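Local coordinates for Tae4 (Agrobacterium tumefaciens, PDB 6IJF), which probably cleaves amide bonds of bacterial peptidoglycan as an amidase effector of the type VI secretion system, with a papain-like (clan CA) peptidase fold, at residues N110-R115 against I156-L161; G130-L135 against A148-S153. All coordinates share one frame; numbering follows the deposited sequence.

Interaction 1 (N110-R115 against I156-L161); sequences NGIGAR and IWFWPL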
ATOM      1  N   ASN C 110     -18.454   9.551  -4.073  1.00 46.53           N
ATOM      2  CA  ASN C 110     -19.935   9.563  -3.936  1.00 53.45           C
ATOM      3  C   ASN C 110     -20.580  10.227  -5.158  1.00 49.41           C
ATOM      4  O   ASN C 110     -21.679   9.789  -5.550  1.00 49.82           O
ATOM      5  CB  ASN C 110     -20.374  10.239  -2.637  1.00 59.81           C
ATOM      6  CG  ASN C 110     -20.195   9.327  -1.439  1.00 58.75           C
ATOM      7  OD1 ASN C 110     -20.077   8.111  -1.575  1.00 59.10           O
ATOM      8  ND2 ASN C 110     -20.165   9.918  -0.263  1.00 62.84           N
ATOM      9  N   GLY C 111     -19.913  11.211  -5.758  1.00 41.44           N
ATOM     10  CA  GLY C 111     -20.334  11.830  -7.032  1.00 43.78           C
ATOM     11  C   GLY C 111     -20.484  10.826  -8.171  1.00 42.86           C
ATOM     12  O   GLY C 111     -21.541  10.816  -8.807  1.00 45.70           O
ATOM     13  N   ILE C 112     -19.440  10.041  -8.461  1.00 42.29           N
ATOM     14  CA  ILE C 112     -19.457   8.921  -9.455  1.00 42.93           C
ATOM     15  C   ILE C 112     -20.515   7.889  -9.020  1.00 50.14           C
ATOM     16  O   ILE C 112     -21.312   7.493  -9.861  1.00 45.39           O
ATOM     17  CB  ILE C 112     -18.058   8.285  -9.602  1.00 41.43           C
ATOM     18  CG1 ILE C 112     -17.075   9.267 -10.264  1.00 41.23           C
ATOM     19  CG2 ILE C 112     -18.136   6.970 -10.361  1.00 42.52           C
ATOM     20  CD1 ILE C 112     -15.623   8.875 -10.193  1.00 42.83           C
ATOM     21  N   GLY C 113     -20.479   7.449  -7.756  1.00 47.45           N
ATOM     22  CA  GLY C 113     -21.477   6.509  -7.222  1.00 44.73           C
ATOM     23  C   GLY C 113     -21.391   5.170  -7.923  1.00 44.04           C
ATOM     24  O   GLY C 113     -20.260   4.643  -8.050  1.00 45.24           O
ATOM     25  N   ALA C 114     -22.521   4.650  -8.409  1.00 39.57           N
ATOM     26  CA  ALA C 114     -22.587   3.329  -9.074  1.00 49.19           C
ATOM     27  C   ALA C 114     -22.433   3.503 -10.595  1.00 47.87           C
ATOM     28  O   ALA C 114     -22.522   2.503 -11.322  1.00 54.91           O
ATOM     29  CB  ALA C 114     -23.867   2.608  -8.694  1.00 54.00           C
ATOM     30  N   ARG C 115     -22.153   4.723 -11.043  1.00 45.59           N
ATOM     31  CA  ARG C 115     -22.067   5.071 -12.485  1.00 45.66           C
ATOM     32  C   ARG C 115     -20.690   4.632 -13.010  1.00 45.60           C
ATOM     33  O   ARG C 115     -19.750   4.404 -12.194  1.00 39.53           O
ATOM     34  CB  ARG C 115     -22.417   6.550 -12.695  1.00 45.45           C
ATOM     35  CG  ARG C 115     -23.760   6.955 -12.083  1.00 44.49           C
ATOM     36  CD  ARG C 115     -24.141   8.399 -12.321  1.00 39.67           C
ATOM     37  NE  ARG C 115     -23.220   9.327 -11.676  1.00 44.71           N
ATOM     38  CZ  ARG C 115     -23.039  10.587 -12.061  1.00 41.73           C
ATOM     39  NH1 ARG C 115     -23.716  11.067 -13.085  1.00 52.19           N
ATOM     40  NH2 ARG C 115     -22.182  11.377 -11.444  1.00 49.02           N
ATOM     41  N   ILE C 156     -11.667  16.815 -10.450  1.00 39.70           N
ATOM     42  CA  ILE C 156     -11.960  15.525 -11.102  1.00 38.80           C
ATOM     43  C   ILE C 156     -13.183  15.744 -11.978  1.00 40.68           C
ATOM     44  O   ILE C 156     -14.214  16.208 -11.447  1.00 40.61           O
ATOM     45  CB  ILE C 156     -12.163  14.457 -10.027  1.00 40.83           C
ATOM     46  CG1 ILE C 156     -10.895  14.340  -9.176  1.00 41.51           C
ATOM     47  CG2 ILE C 156     -12.600  13.145 -10.653  1.00 38.86           C
ATOM     48  CD1 ILE C 156     -11.051  13.551  -7.923  1.00 44.84           C
ATOM     49  N   TRP C 157     -13.063  15.438 -13.269  1.00 35.84           N
ATOM     50  CA  TRP C 157     -14.214  15.502 -14.195  1.00 36.32           C
ATOM     51  C   TRP C 157     -14.709  14.088 -14.441  1.00 39.55           C
ATOM     52  O   TRP C 157     -13.895  13.202 -14.783  1.00 39.92           O
ATOM     53  CB  TRP C 157     -13.846  16.187 -15.507  1.00 39.43           C
ATOM     54  CG  TRP C 157     -13.468  17.624 -15.384  1.00 47.27           C
ATOM     55  CD1 TRP C 157     -13.712  18.465 -14.340  1.00 48.55           C
ATOM     56  CD2 TRP C 157     -12.845  18.415 -16.408  1.00 45.97           C
ATOM     57  NE1 TRP C 157     -13.254  19.717 -14.633  1.00 46.40           N
ATOM     58  CE2 TRP C 157     -12.715  19.720 -15.893  1.00 52.09           C
ATOM     59  CE3 TRP C 157     -12.382  18.148 -17.698  1.00 48.48           C
ATOM     60  CZ2 TRP C 157     -12.144  20.757 -16.632  1.00 48.92           C
ATOM     61  CZ3 TRP C 157     -11.804  19.164 -18.423  1.00 53.79           C
ATOM     62  CH2 TRP C 157     -11.686  20.452 -17.895  1.00 57.44           C
ATOM     63  N   PHE C 158     -16.007  13.892 -14.320  1.00 35.02           N
ATOM     64  CA  PHE C 158     -16.667  12.598 -14.611  1.00 36.89           C
ATOM     65  C   PHE C 158     -17.698  12.780 -15.723  1.00 38.70           C
ATOM     66  O   PHE C 158     -18.616  13.606 -15.582  1.00 41.02           O
ATOM     67  CB  PHE C 158     -17.312  12.056 -13.341  1.00 35.32           C
ATOM     68  CG  PHE C 158     -17.981  10.734 -13.545  1.00 34.92           C
ATOM     69  CD1 PHE C 158     -17.295   9.692 -14.126  1.00 34.49           C
ATOM     70  CD2 PHE C 158     -19.314  10.549 -13.192  1.00 41.97           C
ATOM     71  CE1 PHE C 158     -17.920   8.476 -14.361  1.00 34.06           C
ATOM     72  CE2 PHE C 158     -19.936   9.330 -13.421  1.00 41.28           C
ATOM     73  CZ  PHE C 158     -19.234   8.293 -13.994  1.00 36.14           C
ATOM     74  N   TRP C 159     -17.576  11.976 -16.777  1.00 39.70           N
ATOM     75  CA  TRP C 159     -18.606  11.816 -17.847  1.00 40.07           C
ATOM     76  C   TRP C 159     -19.294  10.464 -17.691  1.00 43.20           C
ATOM     77  O   TRP C 159     -18.730   9.435 -18.061  1.00 37.91           O
ATOM     78  CB  TRP C 159     -17.951  11.893 -19.217  1.00 40.99           C
ATOM     79  CG  TRP C 159     -17.285  13.179 -19.591  1.00 39.31           C
ATOM     80  CD1 TRP C 159     -17.867  14.213 -20.252  1.00 40.05           C
ATOM     81  CD2 TRP C 159     -15.887  13.519 -19.486  1.00 37.18           C
ATOM     82  NE1 TRP C 159     -16.946  15.180 -20.538  1.00 38.70           N
ATOM     83  CE2 TRP C 159     -15.714  14.768 -20.123  1.00 37.13           C
ATOM     84  CE3 TRP C 159     -14.762  12.898 -18.942  1.00 35.75           C
ATOM     85  CZ2 TRP C 159     -14.492  15.423 -20.161  1.00 39.59           C
ATOM     86  CZ3 TRP C 159     -13.552  13.533 -19.014  1.00 40.56           C
ATOM     87  CH2 TRP C 159     -13.414  14.779 -19.615  1.00 39.61           C
ATOM     88  N   PRO C 160     -20.524  10.397 -17.136  1.00 43.47           N
ATOM     89  CA  PRO C 160     -21.227   9.119 -17.006  1.00 44.97           C
ATOM     90  C   PRO C 160     -21.670   8.565 -18.375  1.00 44.77           C
ATOM     91  O   PRO C 160     -22.028   9.353 -19.202  1.00 44.75           O
ATOM     92  CB  PRO C 160     -22.441   9.459 -16.131  1.00 44.72           C
ATOM     93  CG  PRO C 160     -22.660  10.925 -16.352  1.00 46.35           C
ATOM     94  CD  PRO C 160     -21.296  11.532 -16.608  1.00 43.81           C
ATOM     95  N   LEU C 161     -21.577   7.250 -18.578  1.00 48.37           N
ATOM     96  CA  LEU C 161     -21.999   6.533 -19.813  1.00 48.19           C
ATOM     97  C   LEU C 161     -22.917   5.351 -19.475  1.00 51.62           C
ATOM     98  O   LEU C 161     -23.720   4.916 -20.333  1.00 57.92           O
ATOM     99  CB  LEU C 161     -20.743   6.036 -20.531  1.00 43.42           C
ATOM    100  CG  LEU C 161     -19.852   7.118 -21.114  1.00 48.44           C
ATOM    101  CD1 LEU C 161     -18.677   6.465 -21.792  1.00 46.95           C
ATOM    102  CD2 LEU C 161     -20.609   8.034 -22.079  1.00 53.79           C
TER

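Interaction 2 (G130-L135 against A148-S153); sequences GGHIDL and ACYYNS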
ATOM      1  N   GLY C 130      -0.830  17.544 -17.674  1.00 53.86           N
ATOM      2  CA  GLY C 130      -2.251  17.933 -17.522  1.00 53.49           C
ATOM      3  C   GLY C 130      -2.949  17.135 -16.421  1.00 51.54           C
ATOM      4  O   GLY C 130      -3.893  17.654 -15.789  1.00 45.76           O
ATOM      5  N   GLY C 131      -2.486  15.914 -16.147  1.00 41.26           N
ATOM      6  CA  GLY C 131      -3.177  14.986 -15.243  1.00 41.34           C
ATOM      7  C   GLY C 131      -3.409  13.657 -15.930  1.00 39.87           C
ATOM      8  O   GLY C 131      -2.573  13.261 -16.756  1.00 41.36           O
ATOM      9  N   HIS C 132      -4.448  12.942 -15.520  1.00 40.14           N
ATOM     10  CA  HIS C 132      -4.675  11.527 -15.902  1.00 34.64           C
ATOM     11  C   HIS C 132      -6.099  11.406 -16.409  1.00 34.88           C
ATOM     12  O   HIS C 132      -7.021  11.926 -15.759  1.00 36.74           O
ATOM     13  CB  HIS C 132      -4.411  10.601 -14.711  1.00 37.37           C
ATOM     14  CG  HIS C 132      -4.608   9.156 -15.020  1.00 34.48           C
ATOM     15  ND1 HIS C 132      -3.764   8.482 -15.866  1.00 37.03           N
ATOM     16  CD2 HIS C 132      -5.556   8.275 -14.619  1.00 37.88           C
ATOM     17  CE1 HIS C 132      -4.180   7.228 -15.981  1.00 39.90           C
ATOM     18  NE2 HIS C 132      -5.265   7.066 -15.202  1.00 36.89           N
ATOM     19  N   ILE C 133      -6.263  10.743 -17.544  1.00 33.60           N
ATOM     20  CA  ILE C 133      -7.610  10.407 -18.075  1.00 33.08           C
ATOM     21  C   ILE C 133      -7.727   8.893 -18.199  1.00 35.62           C
ATOM     22  O   ILE C 133      -6.700   8.221 -18.493  1.00 31.86           O
ATOM     23  CB  ILE C 133      -7.851  11.163 -19.394  1.00 32.73           C
ATOM     24  CG1 ILE C 133      -9.319  11.087 -19.778  1.00 32.22           C
ATOM     25  CG2 ILE C 133      -6.897  10.690 -20.496  1.00 35.80           C
ATOM     26  CD1 ILE C 133      -9.704  12.068 -20.857  1.00 37.69           C
ATOM     27  N   ASP C 134      -8.908   8.361 -17.913  1.00 35.87           N
ATOM     28  CA  ASP C 134      -9.058   6.910 -17.686  1.00 35.08           C
ATOM     29  C   ASP C 134     -10.541   6.585 -17.791  1.00 35.10           C
ATOM     30  O   ASP C 134     -11.357   7.509 -17.953  1.00 37.44           O
ATOM     31  CB  ASP C 134      -8.481   6.510 -16.313  1.00 31.39           C
ATOM     32  CG  ASP C 134      -7.953   5.089 -16.216  1.00 32.48           C
ATOM     33  OD1 ASP C 134      -8.451   4.217 -16.942  1.00 34.20           O
ATOM     34  OD2 ASP C 134      -6.984   4.884 -15.478  1.00 38.16           O
ATOM     35  N   LEU C 135     -10.853   5.298 -17.733  1.00 36.87           N
ATOM     36  CA  LEU C 135     -12.229   4.776 -17.600  1.00 33.90           C
ATOM     37  C   LEU C 135     -12.425   4.329 -16.166  1.00 37.54           C
ATOM     38  O   LEU C 135     -11.503   3.777 -15.556  1.00 37.99           O
ATOM     39  CB  LEU C 135     -12.462   3.578 -18.539  1.00 34.66           C
ATOM     40  CG  LEU C 135     -12.175   3.833 -20.025  1.00 39.39           C
ATOM     41  CD1 LEU C 135     -12.598   2.656 -20.853  1.00 43.20           C
ATOM     42  CD2 LEU C 135     -12.818   5.114 -20.529  1.00 39.12           C
ATOM     43  N   ALA C 148      -5.407   3.717 -13.415  1.00 35.40           N
ATOM     44  CA  ALA C 148      -4.996   4.334 -12.136  1.00 40.42           C
ATOM     45  C   ALA C 148      -5.972   5.438 -11.760  1.00 39.43           C
ATOM     46  O   ALA C 148      -6.485   6.087 -12.665  1.00 35.97           O
ATOM     47  CB  ALA C 148      -3.600   4.904 -12.309  1.00 42.40           C
ATOM     48  N   CYS C 149      -6.194   5.672 -10.479  1.00 40.71           N
ATOM     49  CA  CYS C 149      -7.011   6.808  -9.978  0.52 40.11           C
ATOM     50  C   CYS C 149      -6.055   7.788  -9.274  1.00 42.90           C
ATOM     51  O   CYS C 149      -5.066   7.333  -8.663  1.00 41.11           O
ATOM     52  CB  CYS C 149      -8.146   6.337  -9.062  0.52 46.88           C
ATOM     53  SG  CYS C 149      -7.447   5.574  -7.597  0.52 52.66           S
ATOM     54  N   TYR C 150      -6.301   9.093  -9.360  1.00 41.08           N
ATOM     55  CA  TYR C 150      -5.447  10.143  -8.742  1.00 41.70           C
ATOM     56  C   TYR C 150      -6.346  11.126  -7.987  1.00 46.08           C
ATOM     57  O   TYR C 150      -6.575  12.249  -8.431  1.00 43.64           O
ATOM     58  CB  TYR C 150      -4.611  10.868  -9.793  1.00 39.56           C
ATOM     59  CG  TYR C 150      -3.457  10.048 -10.283  1.00 39.99           C
ATOM     60  CD1 TYR C 150      -2.267  10.007  -9.576  1.00 40.50           C
ATOM     61  CD2 TYR C 150      -3.563   9.297 -11.441  1.00 38.80           C
ATOM     62  CE1 TYR C 150      -1.188   9.271 -10.030  1.00 39.17           C
ATOM     63  CE2 TYR C 150      -2.495   8.545 -11.893  1.00 38.13           C
ATOM     64  CZ  TYR C 150      -1.300   8.547 -11.201  1.00 42.20           C
ATOM     65  OH  TYR C 150      -0.280   7.765 -11.636  1.00 44.13           O
ATOM     66  N   TYR C 151      -6.912  10.679  -6.876  1.00 45.29           N
ATOM     67  CA  TYR C 151      -7.782  11.527  -6.034  1.00 49.41           C
ATOM     68  C   TYR C 151      -6.942  12.620  -5.364  1.00 50.44           C
ATOM     69  O   TYR C 151      -7.538  13.558  -4.873  1.00 66.22           O
ATOM     70  CB  TYR C 151      -8.533  10.687  -5.006  1.00 46.31           C
ATOM     71  CG  TYR C 151      -9.781  10.014  -5.499  1.00 45.18           C
ATOM     72  CD1 TYR C 151      -9.738   8.989  -6.437  1.00 44.92           C
ATOM     73  CD2 TYR C 151     -11.011  10.344  -4.961  1.00 51.40           C
ATOM     74  CE1 TYR C 151     -10.885   8.354  -6.859  1.00 50.48           C
ATOM     75  CE2 TYR C 151     -12.161   9.706  -5.361  1.00 49.83           C
ATOM     76  CZ  TYR C 151     -12.107   8.701  -6.309  1.00 50.40           C
ATOM     77  OH  TYR C 151     -13.256   8.072  -6.709  1.00 52.56           O
ATOM     78  N   ASN C 152      -5.613  12.612  -5.506  1.00 59.12           N
ATOM     79  CA  ASN C 152      -4.760  13.719  -4.998  1.00 64.95           C
ATOM     80  C   ASN C 152      -4.846  14.924  -5.955  1.00 64.02           C
ATOM     81  O   ASN C 152      -4.178  15.918  -5.689  1.00 75.71           O
ATOM     82  CB  ASN C 152      -3.314  13.270  -4.724  1.00 65.28           C
ATOM     83  CG  ASN C 152      -2.563  12.757  -5.938  1.00 69.64           C
ATOM     84  OD1 ASN C 152      -3.154  12.134  -6.818  1.00 66.76           O
ATOM     85  ND2 ASN C 152      -1.256  12.965  -5.972  1.00 66.87           N
ATOM     86  N   SER C 153      -5.687  14.875  -6.986  1.00 59.95           N
ATOM     87  CA  SER C 153      -5.776  15.926  -8.024  1.00 48.56           C
ATOM     88  C   SER C 153      -6.617  17.102  -7.510  1.00 48.83           C
ATOM     89  O   SER C 153      -7.387  16.926  -6.554  1.00 54.79           O
ATOM     90  CB  SER C 153      -6.273  15.350  -9.344  1.00 48.74           C
ATOM     91  OG  SER C 153      -7.666  15.112  -9.313  1.00 48.98           O
TER

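Interaction 1 (N110-R115 against I156-L161)
F158 stands out from its strand toward the end of the helix, and I112 and R115 meet its ring in two different ways. I112 lays CG1 over one face of the ring as a CH-pi contact, 3.8 Å from the centroid and 16° off the normal, while its CG2 branch approaches CZ nearer the rim. R115 comes to the edge of the same ring: NE lies in the ring plane, and NH2 is 3.5 Å from F158 CD2. Guanidinium and ring planes stand 75° apart, which brings the CE2 corner of the phenyl group over one guanidinium face. With CG anti to the backbone N (chi1 -179°), F158 projects its ring into the angle between these two side chains. P160 adds a smaller part, its CG 3.4 Å from R115 NH1, and the two side chains run alongside each other.

The guanidinium is held by carbonyls of the helix end. A bend at chi3 folds the R115 chain back over that end, where NH2 bonds to G111 O at 2.8 Å and NE to I112 O at 3.2 Å. I112 O also accepts R115 N, closing the type II' turn from I112 to R115; the two donors reach this oxygen from opposite faces of its carbonyl plane. NH2 also forms a salt bridge to D101, which should balance the arginine's charge beside the aromatic ring.

The contact thus packs the C-terminal end of helix 108-112, and the turn leading into strand 116-122, against one face of strand 155-160. In the antiparallel sheet that strand lies between 101-103 and 116-122, and on its other face W159 packs against M91 of helix 84-92.

Interaction 2 (G130-L135 against A148-S153)
H132 presents one face of its imidazole to the ring edge of Y150, in an offset edge-to-face pair with centroids 5.3 Å apart and planes at 65°. Y150 CE2 stands over the imidazole toward its rim, and CD2 packs against H132 CB at 3.6 Å. The H132 side chain leaves its strand with chi1 at -180°, which sends the imidazole across to the loop. The hydroxyl of Y150 is engaged elsewhere, bonding to a polar side chain of another protein's chain; a ring from that chain also meets H132.

The far end of the imidazole is fixed by D134. H132 NE2 donates to D134 OD2 at 2.8 Å, the carboxylate oxygen lying near the imidazole plane, which restrains the rotation of the ring. The same oxygen accepts A148 N, also at 2.8 Å and nearly along the C-O axis, and a further bond from S147 N, so that three donors meet OD2. Its partner OD1 takes L135 N through the anti lone pair, so both oxygens of this buried carboxylate are gripped.

H132 touches C48 at the start of helix 48-58, and together with D134 these residues have the geometry of a Cys-His-Asp triad, consistent with a clan CA amidase. Strand 131-137, which carries H132 and D134, pairs with 116-122 on one edge and 144-145 on the other, while the loop 148-153, leaving 144-145 for strand 155-160, brings A148 and Y150 up to the histidine.

Both interactions reach the same five-stranded antiparallel sheet, each through one strand; their centres are about 13 Å apart, and in sequence the second is nested within the loop closed by the first. Interaction 2 contains the probable catalytic histidine and aspartate, whereas interaction 1 lies away from them, at the helix end. Y151 joins the two: its CA lies 4.3 Å from I156 CD1, and its OH lies 4.3 Å from I112 CD1 while hydrogen-bonding to T143. The loop beside the histidine therefore packs against both segments of interaction 1. The disulfide C145-C149 further ties that loop to strand 144-145.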